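Local coordinates for threonine phosphate decarboxylase-like enzyme (PDB 6OUX), which uses pyridoxal phosphate to decarboxylate L-serine O-phosphate to ethanolamine O-phosphate, a precursor in norcobamide biosynthesis, at residues 58-67 against 281-291. Sequence-based numbering, arbitrary orientation.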
# COMPACT_ATOMS: atom_id res chain seq x y z
N LEU A 58 -7.37 19.85 -9.70
CA LEU A 58 -6.30 20.65 -9.09
C LEU A 58 -5.02 19.87 -8.88
O LEU A 58 -3.96 20.31 -9.29
CB LEU A 58 -6.74 21.27 -7.78
CG LEU A 58 -5.76 22.23 -7.06
CD1 LEU A 58 -5.66 23.48 -7.89
CD2 LEU A 58 -6.29 22.55 -5.66
N VAL A 59 -5.14 18.71 -8.22
CA VAL A 59 -3.98 17.85 -7.99
C VAL A 59 -3.35 17.38 -9.28
O VAL A 59 -2.13 17.40 -9.38
CB VAL A 59 -4.34 16.66 -7.08
CG1 VAL A 59 -3.11 15.78 -6.83
CG2 VAL A 59 -4.80 17.17 -5.73
N LEU A 60 -4.13 16.94 -10.27
CA LEU A 60 -3.56 16.52 -11.58
C LEU A 60 -2.79 17.65 -12.26
O LEU A 60 -1.75 17.44 -12.92
CB LEU A 60 -4.63 15.99 -12.52
CG LEU A 60 -5.21 14.62 -12.10
CD1 LEU A 60 -6.49 14.38 -12.86
CD2 LEU A 60 -4.13 13.54 -12.33
N ASP A 61 -3.26 18.88 -12.06
CA ASP A 61 -2.65 20.04 -12.67
C ASP A 61 -1.31 20.30 -12.03
O ASP A 61 -0.39 20.60 -12.75
CB ASP A 61 -3.56 21.27 -12.54
CG ASP A 61 -3.00 22.47 -13.20
OD1 ASP A 61 -2.85 22.46 -14.44
OD2 ASP A 61 -2.67 23.37 -12.46
N TYR A 62 -1.18 20.17 -10.70
CA TYR A 62 0.10 20.24 -10.05
C TYR A 62 1.06 19.13 -10.50
O TYR A 62 2.27 19.37 -10.71
CB TYR A 62 -0.02 20.23 -8.52
CG TYR A 62 -0.31 21.55 -7.88
CD1 TYR A 62 -1.60 22.02 -7.66
CD2 TYR A 62 0.71 22.33 -7.43
CE1 TYR A 62 -1.84 23.21 -7.03
CE2 TYR A 62 0.49 23.52 -6.80
CZ TYR A 62 -0.78 23.95 -6.62
OH TYR A 62 -0.92 25.11 -5.99
N ILE A 63 0.52 17.92 -10.69
CA ILE A 63 1.31 16.82 -11.19
C ILE A 63 1.85 17.14 -12.62
O ILE A 63 3.03 16.99 -12.89
CB ILE A 63 0.54 15.52 -11.13
CG1 ILE A 63 0.30 15.15 -9.68
CG2 ILE A 63 1.31 14.42 -11.85
CD1 ILE A 63 -0.57 13.92 -9.49
N ASP A 64 0.97 17.58 -13.50
CA ASP A 64 1.33 17.89 -14.85
C ASP A 64 2.42 18.93 -14.85
O ASP A 64 3.42 18.75 -15.55
CB ASP A 64 0.12 18.39 -15.62
CG ASP A 64 0.40 18.63 -17.09
OD1 ASP A 64 1.33 18.06 -17.63
OD2 ASP A 64 -0.34 19.42 -17.72
N ARG A 65 2.20 20.01 -14.10
CA ARG A 65 3.09 21.16 -14.13
C ARG A 65 4.40 20.86 -13.43
O ARG A 65 5.46 21.26 -13.91
CB ARG A 65 2.44 22.46 -13.59
CG ARG A 65 1.29 23.04 -14.47
CD ARG A 65 0.23 23.97 -13.74
NE ARG A 65 1.01 24.53 -12.72
CZ ARG A 65 0.93 24.46 -11.42
NH1 ARG A 65 1.97 24.95 -10.85
NH2 ARG A 65 -0.11 24.08 -10.70
N GLU A 66 4.34 20.18 -12.31
CA GLU A 66 5.52 19.99 -11.47
C GLU A 66 6.29 18.67 -11.69
O GLU A 66 7.48 18.58 -11.34
CB GLU A 66 5.19 20.11 -9.98
CG GLU A 66 4.59 21.45 -9.57
CD GLU A 66 4.43 21.60 -8.05
OE1 GLU A 66 4.53 20.60 -7.33
OE2 GLU A 66 4.13 22.72 -7.57
N LEU A 67 5.62 17.66 -12.23
CA LEU A 67 6.28 16.35 -12.40
C LEU A 67 6.45 15.95 -13.82
O LEU A 67 7.49 15.41 -14.19
CB LEU A 67 5.51 15.23 -11.68
CG LEU A 67 5.49 15.34 -10.15
CD1 LEU A 67 4.80 14.12 -9.59
CD2 LEU A 67 6.83 15.50 -9.48
N TYR A 281 4.78 12.42 -2.92
CA TYR A 281 4.64 13.69 -3.60
C TYR A 281 3.29 14.32 -3.16
O TYR A 281 3.22 15.50 -2.80
CB TYR A 281 4.62 13.52 -5.13
CG TYR A 281 4.20 14.79 -5.82
CD1 TYR A 281 5.13 15.83 -6.02
CD2 TYR A 281 2.88 15.02 -6.17
CE1 TYR A 281 4.76 17.04 -6.61
CE2 TYR A 281 2.50 16.26 -6.74
CZ TYR A 281 3.43 17.26 -6.94
OH TYR A 281 3.08 18.47 -7.52
N CYS A 282 2.24 13.53 -3.19
CA CYS A 282 0.90 14.05 -2.92
C CYS A 282 0.77 14.46 -1.47
O CYS A 282 0.19 15.50 -1.15
CB CYS A 282 -0.17 13.01 -3.25
SG CYS A 282 -0.49 12.81 -5.01
N LEU A 283 1.34 13.66 -0.60
CA LEU A 283 1.30 13.96 0.82
C LEU A 283 1.97 15.32 1.12
O LEU A 283 1.41 16.15 1.91
CB LEU A 283 1.99 12.87 1.63
CG LEU A 283 1.57 12.93 3.08
CD1 LEU A 283 0.29 12.13 3.21
CD2 LEU A 283 2.65 12.37 4.01
N ARG A 284 3.13 15.53 0.50
CA ARG A 284 3.88 16.77 0.70
C ARG A 284 3.21 17.95 0.02
O ARG A 284 3.30 19.08 0.51
CB ARG A 284 5.29 16.65 0.21
CG ARG A 284 6.14 15.67 0.98
CD ARG A 284 7.55 15.62 0.36
NE ARG A 284 8.35 14.68 1.11
CZ ARG A 284 8.99 14.96 2.24
NH1 ARG A 284 9.03 16.20 2.74
NH2 ARG A 284 9.64 13.98 2.85
N LEU A 285 2.52 17.69 -1.07
CA LEU A 285 1.71 18.70 -1.68
C LEU A 285 0.60 19.16 -0.74
O LEU A 285 0.42 20.36 -0.49
CB LEU A 285 1.12 18.14 -2.98
CG LEU A 285 0.34 19.15 -3.80
CD1 LEU A 285 1.28 20.21 -4.39
CD2 LEU A 285 -0.37 18.35 -4.86
N PHE A 286 -0.12 18.19 -0.19
CA PHE A 286 -1.37 18.42 0.55
C PHE A 286 -1.18 19.27 1.78
O PHE A 286 -2.16 19.81 2.27
CB PHE A 286 -2.00 17.08 0.98
CG PHE A 286 -2.50 16.24 -0.15
CD1 PHE A 286 -2.65 16.72 -1.44
CD2 PHE A 286 -2.81 14.89 0.10
CE1 PHE A 286 -3.11 15.87 -2.46
CE2 PHE A 286 -3.25 14.05 -0.91
CZ PHE A 286 -3.43 14.55 -2.17
N VAL A 287 0.06 19.46 2.22
CA VAL A 287 0.35 20.34 3.37
C VAL A 287 1.06 21.64 3.05
O VAL A 287 1.32 22.47 3.95
CB VAL A 287 1.00 19.52 4.53
CG1 VAL A 287 0.14 18.30 4.85
CG2 VAL A 287 2.42 19.07 4.20
N ARG A 288 1.33 21.91 1.78
CA ARG A 288 1.88 23.21 1.40
C ARG A 288 0.80 24.26 1.53
O ARG A 288 -0.32 24.07 1.10
CB ARG A 288 2.43 23.21 -0.01
CG ARG A 288 3.94 23.14 -0.07
CD ARG A 288 4.36 22.38 -1.28
NE ARG A 288 3.95 23.05 -2.48
CZ ARG A 288 4.09 22.55 -3.70
NH1 ARG A 288 4.56 21.33 -3.89
NH2 ARG A 288 3.73 23.28 -4.74
N GLU A 289 1.16 25.39 2.13
CA GLU A 289 0.34 26.61 2.18
C GLU A 289 -0.30 27.04 0.86
O GLU A 289 -1.48 27.39 0.82
CB GLU A 289 1.22 27.77 2.73
CG GLU A 289 0.56 29.15 2.73
CD GLU A 289 0.79 29.94 1.44
OE1 GLU A 289 1.96 30.08 1.01
OE2 GLU A 289 -0.22 30.43 0.85
N ASP A 290 0.52 27.14 -0.18
CA ASP A 290 0.05 27.62 -1.49
C ASP A 290 -0.95 26.64 -2.18
O ASP A 290 -1.95 27.04 -2.79
CB ASP A 290 1.24 27.90 -2.41
CG ASP A 290 2.24 26.70 -2.52
OD1 ASP A 290 2.71 26.15 -1.50
OD2 ASP A 290 2.59 26.32 -3.65
N PHE A 291 -0.66 25.34 -2.09
CA PHE A 291 -1.61 24.35 -2.53
C PHE A 291 -2.91 24.44 -1.71
O PHE A 291 -3.98 24.33 -2.28
CB PHE A 291 -1.03 22.93 -2.41
CG PHE A 291 -2.06 21.84 -2.68
CD1 PHE A 291 -2.38 21.49 -3.95
CD2 PHE A 291 -2.78 21.25 -1.63
CE1 PHE A 291 -3.34 20.51 -4.19
CE2 PHE A 291 -3.78 20.31 -1.84
CZ PHE A 291 -4.07 19.94 -3.14
O HOH W 1 1.02 26.73 -5.58
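Glu66 divides its carboxylate between Tyr281 and Arg288, an instance of one acid shared by a neutral and a charged donor. In the fold type I architecture of PLP-dependent aminotransferase relatives, it joins helix 53-68 both to helix 277-286, through Tyr281, and to the link before helix 289-314, through Arg288. Tyr281 OH donates to Glu66 OE1 at 2.6 Å, meeting it from above the carboxylate plane, whereas Arg288 NH2 forms a salt bridge with Glu66 OE2 at 2.9 Å, on the syn lone pair and nearly straight at 164°. Arg288, the N-cap residue of helix 289-314, also makes weak bonds from NE and NH2 to the two oxygens of Asp290, so its positive charge lies between two acids. With CG anti to the backbone N (chi1 169°), the Tyr281 ring comes against Leu67, whose CD1 covers one face in a CH-pi contact, and its OH reaches Glu66. Next to this polar cluster, Val59 fits as a knob into the hole formed by Cys282, Leu285, Phe286 and Phe291. Phe291 turns its edge to a face of Tyr62 in a T-shaped pair, planes 68° apart. A leucine in place of Tyr62 would probably lose this stack and leave the bridging water without one of its partners. That water lies 2.6 Å from Tyr62 OH and donates to Asp290 OD2.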